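PDB 5TZ6: CurJ from Moorea producens 3L, which probably catalyses a vinylogous dehydration in curacin biosynthesis through its polyketide synthase dehydratase domain. Local coordinates for residues Ser21-Phe26 with Gln93-Pro98; Phe105-Phe110 with Val133-Lys138. The protein carries 1 engineered substitution. All coordinates share one frame; numbering follows the deposited sequence.

Interaction 1. Residues Ser21-Phe26 with Gln93-Pro98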
ATOM      1  N   SER A  21       7.780  -3.847  -8.895  1.00 86.00           N
ATOM      2  CA  SER A  21       6.751  -4.867  -8.758  1.00 76.24           C
ATOM      3  C   SER A  21       5.949  -4.944 -10.044  1.00 79.19           C
ATOM      4  O   SER A  21       5.514  -3.914 -10.566  1.00 83.23           O
ATOM      5  CB  SER A  21       5.827  -4.565  -7.575  1.00 68.75           C
ATOM      6  OG  SER A  21       4.848  -5.577  -7.425  1.00 74.17           O
ATOM      7  N   LYS A  22       5.777  -6.154 -10.570  1.00 82.43           N
ATOM      8  CA  LYS A  22       4.950  -6.320 -11.758  1.00 92.64           C
ATOM      9  C   LYS A  22       3.456  -6.290 -11.446  1.00 85.39           C
ATOM     10  O   LYS A  22       2.663  -5.964 -12.335  1.00 85.00           O
ATOM     11  CB  LYS A  22       5.337  -7.609 -12.492  1.00107.28           C
ATOM     12  CG  LYS A  22       5.381  -8.866 -11.636  1.00115.80           C
ATOM     13  CD  LYS A  22       5.369 -10.114 -12.513  1.00127.57           C
ATOM     14  CE  LYS A  22       5.683 -11.372 -11.716  1.00131.90           C
ATOM     15  NZ  LYS A  22       7.073 -11.360 -11.167  1.00128.52           N
ATOM     16  N   GLU A  23       3.053  -6.612 -10.220  1.00 80.26           N
ATOM     17  CA  GLU A  23       1.642  -6.579  -9.854  1.00 73.95           C
ATOM     18  C   GLU A  23       1.240  -5.209  -9.307  1.00 73.56           C
ATOM     19  O   GLU A  23       2.060  -4.448  -8.789  1.00 77.95           O
ATOM     20  CB  GLU A  23       1.313  -7.663  -8.824  1.00 70.39           C
ATOM     21  CG  GLU A  23       1.431  -9.083  -9.343  1.00 78.01           C
ATOM     22  CD  GLU A  23       2.797  -9.685  -9.092  1.00 94.04           C
ATOM     23  OE1 GLU A  23       3.648  -9.003  -8.483  1.00 94.09           O
ATOM     24  OE2 GLU A  23       3.020 -10.841  -9.508  1.00109.09           O
ATOM     25  N   ILE A  24      -0.053  -4.913  -9.420  1.00 72.47           N
ATOM     26  CA  ILE A  24      -0.675  -3.759  -8.782  1.00 67.85           C
ATOM     27  C   ILE A  24      -1.567  -4.272  -7.663  1.00 61.48           C
ATOM     28  O   ILE A  24      -2.284  -5.265  -7.834  1.00 56.49           O
ATOM     29  CB  ILE A  24      -1.485  -2.916  -9.785  1.00 66.26           C
ATOM     30  CG1 ILE A  24      -0.592  -2.416 -10.915  1.00 71.99           C
ATOM     31  CG2 ILE A  24      -2.161  -1.749  -9.080  1.00 69.10           C
ATOM     32  CD1 ILE A  24      -1.340  -1.590 -11.937  1.00 86.46           C
ATOM     33  N   PHE A  25      -1.524  -3.604  -6.516  1.00 64.92           N
ATOM     34  CA  PHE A  25      -2.229  -4.073  -5.334  1.00 61.74           C
ATOM     35  C   PHE A  25      -3.265  -3.056  -4.883  1.00 62.57           C
ATOM     36  O   PHE A  25      -3.024  -1.847  -4.923  1.00 67.93           O
ATOM     37  CB  PHE A  25      -1.253  -4.351  -4.188  1.00 61.31           C
ATOM     38  CG  PHE A  25      -0.261  -5.438  -4.489  1.00 68.46           C
ATOM     39  CD1 PHE A  25       0.969  -5.136  -5.057  1.00 69.12           C
ATOM     40  CD2 PHE A  25      -0.554  -6.760  -4.199  1.00 69.36           C
ATOM     41  CE1 PHE A  25       1.885  -6.138  -5.334  1.00 70.56           C
ATOM     42  CE2 PHE A  25       0.357  -7.767  -4.476  1.00 68.67           C
ATOM     43  CZ  PHE A  25       1.578  -7.456  -5.044  1.00 68.30           C
ATOM     44  N   PHE A  26      -4.423  -3.555  -4.465  1.00 60.34           N
ATOM     45  CA  PHE A  26      -5.407  -2.769  -3.734  1.00 59.28           C
ATOM     46  C   PHE A  26      -5.694  -3.445  -2.400  1.00 57.75           C
ATOM     47  O   PHE A  26      -5.789  -4.674  -2.324  1.00 59.45           O
ATOM     48  CB  PHE A  26      -6.688  -2.582  -4.546  1.00 56.57           C
ATOM     49  CG  PHE A  26      -6.479  -1.811  -5.819  1.00 55.45           C
ATOM     50  CD1 PHE A  26      -6.111  -2.452  -6.991  1.00 60.95           C
ATOM     51  CD2 PHE A  26      -6.624  -0.434  -5.835  1.00 56.81           C
ATOM     52  CE1 PHE A  26      -5.908  -1.732  -8.161  1.00 67.89           C
ATOM     53  CE2 PHE A  26      -6.419   0.293  -7.003  1.00 61.97           C
ATOM     54  CZ  PHE A  26      -6.063  -0.360  -8.168  1.00 62.84           C
ATOM     55  N   GLN A  93      -7.030  -8.081  -0.294  1.00 52.52           N
ATOM     56  CA  GLN A  93      -6.218  -7.478  -1.336  1.00 50.54           C
ATOM     57  C   GLN A  93      -6.692  -7.958  -2.698  1.00 56.02           C
ATOM     58  O   GLN A  93      -7.088  -9.121  -2.861  1.00 47.78           O
ATOM     59  CB  GLN A  93      -4.741  -7.811  -1.172  1.00 45.12           C
ATOM     60  CG  GLN A  93      -4.087  -7.242   0.065  1.00 46.08           C
ATOM     61  CD  GLN A  93      -2.642  -7.681   0.176  1.00 56.54           C
ATOM     62  OE1 GLN A  93      -2.258  -8.717  -0.369  1.00 60.60           O
ATOM     63  NE2 GLN A  93      -1.826  -6.885   0.859  1.00 60.02           N
ATOM     64  N   VAL A  94      -6.693  -7.030  -3.653  1.00 54.06           N
ATOM     65  CA  VAL A  94      -6.827  -7.327  -5.071  1.00 48.56           C
ATOM     66  C   VAL A  94      -5.441  -7.255  -5.690  1.00 59.70           C
ATOM     67  O   VAL A  94      -4.747  -6.236  -5.563  1.00 67.39           O
ATOM     68  CB  VAL A  94      -7.784  -6.343  -5.760  1.00 51.39           C
ATOM     69  CG1 VAL A  94      -7.865  -6.646  -7.251  1.00 48.72           C
ATOM     70  CG2 VAL A  94      -9.161  -6.414  -5.119  1.00 52.28           C
ATOM     71  N   VAL A  95      -5.045  -8.321  -6.373  1.00 59.45           N
ATOM     72  CA  VAL A  95      -3.729  -8.424  -6.986  1.00 58.39           C
ATOM     73  C   VAL A  95      -3.933  -8.526  -8.488  1.00 61.23           C
ATOM     74  O   VAL A  95      -4.599  -9.455  -8.970  1.00 62.53           O
ATOM     75  CB  VAL A  95      -2.936  -9.625  -6.451  1.00 51.18           C
ATOM     76  CG1 VAL A  95      -1.509  -9.592  -6.969  1.00 51.60           C
ATOM     77  CG2 VAL A  95      -2.960  -9.633  -4.926  1.00 44.61           C
ATOM     78  N   LEU A  96      -3.391  -7.556  -9.217  1.00 52.07           N
ATOM     79  CA  LEU A  96      -3.533  -7.454 -10.662  1.00 53.76           C
ATOM     80  C   LEU A  96      -2.178  -7.714 -11.315  1.00 61.09           C
ATOM     81  O   LEU A  96      -1.214  -6.979 -11.078  1.00 65.28           O
ATOM     82  CB  LEU A  96      -4.070  -6.076 -11.060  1.00 53.09           C
ATOM     83  CG  LEU A  96      -5.408  -5.594 -10.499  1.00 55.50           C
ATOM     84  CD1 LEU A  96      -5.787  -4.271 -11.138  1.00 54.12           C
ATOM     85  CD2 LEU A  96      -6.505  -6.629 -10.726  1.00 52.97           C
ATOM     86  N   THR A  97      -2.121  -8.748 -12.148  1.00 56.54           N
ATOM     87  CA  THR A  97      -0.941  -9.089 -12.914  1.00 60.92           C
ATOM     88  C   THR A  97      -1.154  -8.628 -14.344  1.00 56.02           C
ATOM     89  O   THR A  97      -2.163  -9.009 -14.959  1.00 55.83           O
ATOM     90  CB  THR A  97      -0.690 -10.593 -12.882  1.00 58.45           C
ATOM     91  OG1 THR A  97      -0.399 -10.993 -11.541  1.00 61.22           O
ATOM     92  CG2 THR A  97       0.507 -10.963 -13.797  1.00 55.33           C
ATOM     93  N   PRO A  98      -0.277  -7.796 -14.896  1.00 63.56           N
ATOM     94  CA  PRO A  98      -0.475  -7.330 -16.273  1.00 65.74           C
ATOM     95  C   PRO A  98      -0.431  -8.488 -17.256  1.00 63.58           C
ATOM     96  O   PRO A  98       0.465  -9.329 -17.213  1.00 67.05           O
ATOM     97  CB  PRO A  98       0.692  -6.358 -16.496  1.00 64.72           C
ATOM     98  CG  PRO A  98       1.164  -5.981 -15.130  1.00 69.83           C
ATOM     99  CD  PRO A  98       0.885  -7.164 -14.248  1.00 70.73           C
TER
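Ile-24 and Phe-26 face Leu-96 and Val-94 across an antiparallel strand pair near one margin of a hot-dog fold. The strand axes approach to 4.7 Å at 164°, and both pairs are of the hydrogen-bonded kind. At each, two reciprocal backbone bonds form, such as Ile-24 N to Leu-96 O and Leu-96 N to Ile-24 O. The Ile-24, Phe-26, Val-94 and Leu-96 side chains share one face; there Phe-26 also meets helix 51-65 at Ala-61 and Leu-64, while its ring edge, at CE1, lies 3.9 Å from Leu-96 CD1.

Phe-25 and Val-95, a non-hydrogen-bonded pair, point side by side to the other face. With CG anti to the carbonyl carbon (chi1 -63°), the CD2-CE2 side of the ring approaches the valine obliquely: CE2 is 3.6 Å from Val-95 CG1, and CD2 is 3.8 Å from Val-95 CG2. The ring also meets that of Phe-16 of the second subunit. With an alanine here both Val-95 methyls lose their aromatic partner, and a gap is likely to open toward Phe-16 of the second subunit. On the same face, the Gln-93 amide bonds to Ser-18 and Gln-17 of that subunit.

Glu-23 can be followed outward beside Thr-97. Its CB sits 3.5 Å from Leu-96 O and also nears Val-95 CG1; CG packs 3.8 Å from the same methyl and 3.4 Å from Thr-97 OG1. The chain then bends at chi2 (93°), and the carboxylate oxygen OE2 stops 4.0 Å from Thr-97 OG1.

Interaction 2. Residues Phe105-Phe110 with Val133-Lys138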
ATOM      1  N   PHE A 105      -6.490 -11.229 -12.251  1.00 47.21           N
ATOM      2  CA  PHE A 105      -6.679 -10.767 -10.891  1.00 49.51           C
ATOM      3  C   PHE A 105      -6.904 -11.943  -9.958  1.00 50.31           C
ATOM      4  O   PHE A 105      -7.521 -12.954 -10.329  1.00 55.72           O
ATOM      5  CB  PHE A 105      -7.864  -9.771 -10.779  1.00 38.43           C
ATOM      6  CG  PHE A 105      -9.206 -10.408 -10.978  1.00 38.25           C
ATOM      7  CD1 PHE A 105      -9.829 -11.085  -9.931  1.00 41.53           C
ATOM      8  CD2 PHE A 105      -9.850 -10.335 -12.203  1.00 38.28           C
ATOM      9  CE1 PHE A 105     -11.072 -11.692 -10.109  1.00 38.81           C
ATOM     10  CE2 PHE A 105     -11.098 -10.933 -12.387  1.00 46.35           C
ATOM     11  CZ  PHE A 105     -11.707 -11.614 -11.338  1.00 39.03           C
ATOM     12  N   GLN A 106      -6.401 -11.774  -8.735  1.00 51.56           N
ATOM     13  CA  GLN A 106      -6.751 -12.604  -7.592  1.00 55.80           C
ATOM     14  C   GLN A 106      -7.202 -11.701  -6.452  1.00 52.27           C
ATOM     15  O   GLN A 106      -6.476 -10.782  -6.063  1.00 61.46           O
ATOM     16  CB  GLN A 106      -5.564 -13.460  -7.139  1.00 58.72           C
ATOM     17  CG  GLN A 106      -5.189 -14.564  -8.102  1.00 68.98           C
ATOM     18  CD  GLN A 106      -4.006 -15.374  -7.616  1.00 79.34           C
ATOM     19  OE1 GLN A 106      -2.877 -14.881  -7.574  1.00 80.19           O
ATOM     20  NE2 GLN A 106      -4.258 -16.630  -7.243  1.00 81.84           N
ATOM     21  N   VAL A 107      -8.393 -11.958  -5.923  1.00 44.78           N
ATOM     22  CA  VAL A 107      -8.868 -11.349  -4.688  1.00 44.54           C
ATOM     23  C   VAL A 107      -8.642 -12.346  -3.560  1.00 49.29           C
ATOM     24  O   VAL A 107      -9.251 -13.431  -3.552  1.00 43.41           O
ATOM     25  CB  VAL A 107     -10.352 -10.959  -4.776  1.00 46.60           C
ATOM     26  CG1 VAL A 107     -10.813 -10.391  -3.444  1.00 41.72           C
ATOM     27  CG2 VAL A 107     -10.593  -9.956  -5.894  1.00 44.37           C
ATOM     28  N   ILE A 108      -7.787 -11.953  -2.604  1.00 48.25           N
ATOM     29  CA  ILE A 108      -7.348 -12.788  -1.491  1.00 53.29           C
ATOM     30  C   ILE A 108      -7.592 -12.036  -0.185  1.00 51.39           C
ATOM     31  O   ILE A 108      -7.863 -10.836  -0.175  1.00 52.82           O
ATOM     32  CB  ILE A 108      -5.857 -13.175  -1.591  1.00 50.92           C
ATOM     33  CG1 ILE A 108      -4.971 -11.966  -1.291  1.00 45.75           C
ATOM     34  CG2 ILE A 108      -5.532 -13.739  -2.966  1.00 48.73           C
ATOM     35  CD1 ILE A 108      -3.502 -12.311  -1.230  1.00 49.03           C
ATOM     36  N   SER A 109      -7.481 -12.760   0.930  1.00 51.95           N
ATOM     37  CA  SER A 109      -7.577 -12.150   2.252  1.00 55.61           C
ATOM     38  C   SER A 109      -6.743 -12.935   3.256  1.00 60.85           C
ATOM     39  O   SER A 109      -6.335 -14.074   3.011  1.00 62.72           O
ATOM     40  CB  SER A 109      -9.026 -12.075   2.732  1.00 60.31           C
ATOM     41  OG  SER A 109      -9.452 -13.349   3.163  1.00 61.26           O
ATOM     42  N   PHE A 110      -6.505 -12.304   4.405  1.00 57.35           N
ATOM     43  CA  PHE A 110      -5.704 -12.870   5.484  1.00 59.31           C
ATOM     44  C   PHE A 110      -5.937 -12.048   6.744  1.00 57.79           C
ATOM     45  O   PHE A 110      -6.442 -10.922   6.686  1.00 68.43           O
ATOM     46  CB  PHE A 110      -4.208 -12.905   5.128  1.00 67.30           C
ATOM     47  CG  PHE A 110      -3.644 -11.578   4.679  1.00 70.09           C
ATOM     48  CD1 PHE A 110      -3.614 -11.241   3.334  1.00 71.29           C
ATOM     49  CD2 PHE A 110      -3.136 -10.673   5.600  1.00 73.04           C
ATOM     50  CE1 PHE A 110      -3.091 -10.023   2.914  1.00 65.56           C
ATOM     51  CE2 PHE A 110      -2.611  -9.457   5.188  1.00 71.64           C
ATOM     52  CZ  PHE A 110      -2.589  -9.133   3.842  1.00 68.15           C
ATOM     53  N   VAL A 133      -7.814 -17.425  -1.211  1.00 51.92           N
ATOM     54  CA  VAL A 133      -8.212 -16.833  -2.484  1.00 47.46           C
ATOM     55  C   VAL A 133      -9.732 -16.873  -2.581  1.00 47.96           C
ATOM     56  O   VAL A 133     -10.352 -17.937  -2.428  1.00 58.25           O
ATOM     57  CB  VAL A 133      -7.559 -17.565  -3.668  1.00 58.82           C
ATOM     58  CG1 VAL A 133      -8.006 -16.950  -4.980  1.00 61.72           C
ATOM     59  CG2 VAL A 133      -6.045 -17.516  -3.544  1.00 61.16           C
ATOM     60  N   HIS A 134     -10.338 -15.713  -2.822  1.00 47.66           N
ATOM     61  CA  HIS A 134     -11.785 -15.606  -2.890  1.00 52.09           C
ATOM     62  C   HIS A 134     -12.316 -15.352  -4.286  1.00 50.83           C
ATOM     63  O   HIS A 134     -13.488 -15.653  -4.544  1.00 52.58           O
ATOM     64  CB  HIS A 134     -12.272 -14.489  -1.960  1.00 51.30           C
ATOM     65  CG  HIS A 134     -11.777 -14.633  -0.558  1.00 58.94           C
ATOM     66  ND1 HIS A 134     -12.001 -15.769   0.192  1.00 55.49           N
ATOM     67  CD2 HIS A 134     -11.057 -13.798   0.228  1.00 61.12           C
ATOM     68  CE1 HIS A 134     -11.448 -15.622   1.382  1.00 66.97           C
ATOM     69  NE2 HIS A 134     -10.868 -14.436   1.429  1.00 63.69           N
ATOM     70  N   ALA A 135     -11.496 -14.828  -5.194  1.00 48.42           N
ATOM     71  CA  ALA A 135     -11.980 -14.719  -6.565  1.00 44.19           C
ATOM     72  C   ALA A 135     -10.791 -14.623  -7.499  1.00 45.37           C
ATOM     73  O   ALA A 135      -9.740 -14.108  -7.130  1.00 51.40           O
ATOM     74  CB  ALA A 135     -12.907 -13.507  -6.747  1.00 45.32           C
ATOM     75  N   THR A 136     -10.961 -15.145  -8.707  1.00 43.32           N
ATOM     76  CA  THR A 136      -9.914 -15.076  -9.709  1.00 50.70           C
ATOM     77  C   THR A 136     -10.560 -14.768 -11.043  1.00 45.13           C
ATOM     78  O   THR A 136     -11.751 -15.020 -11.242  1.00 47.49           O
ATOM     79  CB  THR A 136      -9.118 -16.386  -9.777  1.00 49.43           C
ATOM     80  OG1 THR A 136     -10.011 -17.467 -10.058  1.00 52.71           O
ATOM     81  CG2 THR A 136      -8.459 -16.653  -8.448  1.00 50.66           C
ATOM     82  N   GLY A 137      -9.774 -14.209 -11.955  1.00 49.69           N
ATOM     83  CA  GLY A 137     -10.269 -14.067 -13.312  1.00 41.53           C
ATOM     84  C   GLY A 137      -9.464 -13.040 -14.089  1.00 49.96           C
ATOM     85  O   GLY A 137      -8.316 -12.766 -13.768  1.00 40.83           O
ATOM     86  N   LYS A 138     -10.111 -12.475 -15.107  1.00 54.06           N
ATOM     87  CA  LYS A 138      -9.479 -11.541 -16.025  1.00 58.94           C
ATOM     88  C   LYS A 138     -10.275 -10.241 -16.056  1.00 52.80           C
ATOM     89  O   LYS A 138     -11.489 -10.235 -15.867  1.00 51.07           O
ATOM     90  CB  LYS A 138      -9.373 -12.178 -17.423  1.00 62.65           C
ATOM     91  CG  LYS A 138      -9.177 -11.240 -18.589  1.00 73.14           C
ATOM     92  CD  LYS A 138      -8.517 -11.989 -19.736  1.00 81.82           C
ATOM     93  CE  LYS A 138      -9.358 -13.193 -20.156  1.00 85.57           C
ATOM     94  NZ  LYS A 138     -10.229 -12.923 -21.329  1.00 83.94           N
TER
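A classic beta bulge marks this antiparallel pairing: His-134 and Ala-135 both sit opposite Val-107, and the register shifts by one residue before Ile-108 meets Val-133. The evidence is the forked acceptor Val-107 O, which takes His-134 N at 2.6 Å, almost in line with its C=O bond (164°), and Ala-135 N at 3.1 Å, on a lone pair in the carbonyl plane. Two backbone N-H groups thus share one oxygen.

At the bulge the His-134 ring reaches Ser-109, whose OG meets NE2 at the ring edge over a very short 2.5 Å. Either atom could be the donor. Gln-80 O bonds to ND1 on the ring's other nitrogen, and Arg-90 NH2 bonds to Ser-109 OG, so each partner has a second hydrogen bond outside the two strands.

At the far end Phe-105 lies over Gly-137. Its CG is placed between the backbone N and the carbonyl carbon (chi1 70°), which carries the ring across to the neighbouring strand; Gly-137 CA lies 3.7 Å from the ring centroid, 29° off the normal, a CH-pi contact. A beta carbon at Gly-137 would collide with Phe-105 CZ, and the backbone angles there independently call for glycine.

Between these ends, Val-107 CB packs 4.1 Å from Ala-135 CB on the face where Leu-58 and His-54 of helix 51-65 lie. On the opposite face Gln-106 CG runs beside Thr-136 CG2 at 3.9 Å. A curved antiparallel sheet packed against a central helix is the signature of the hot-dog fold.

From the N terminus, interaction 1 brings 93-98 back beside 21-26, closing a loop of 66 residues that includes helix 51-65. The chain then turns from strand 90-99 into strand 102-110, and interaction 2 closes a shorter loop of 22 residues, partly unmodelled. The two loops follow in series, neither nesting nor crossing. Strands 90-99 and 102-110, one from each contact, are sheet neighbours, as probable hydrogen bonds from Val-95 N to Gln-106 O and from Gln-93 N to Ile-108 O (both 2.9 Å) indicate. Strands 24-30, 90-99, 102-110 and 132-141 therefore run consecutively across the sheet, and Leu-20 of the second subunit packs on Val-95, Gln-106 and Ile-108.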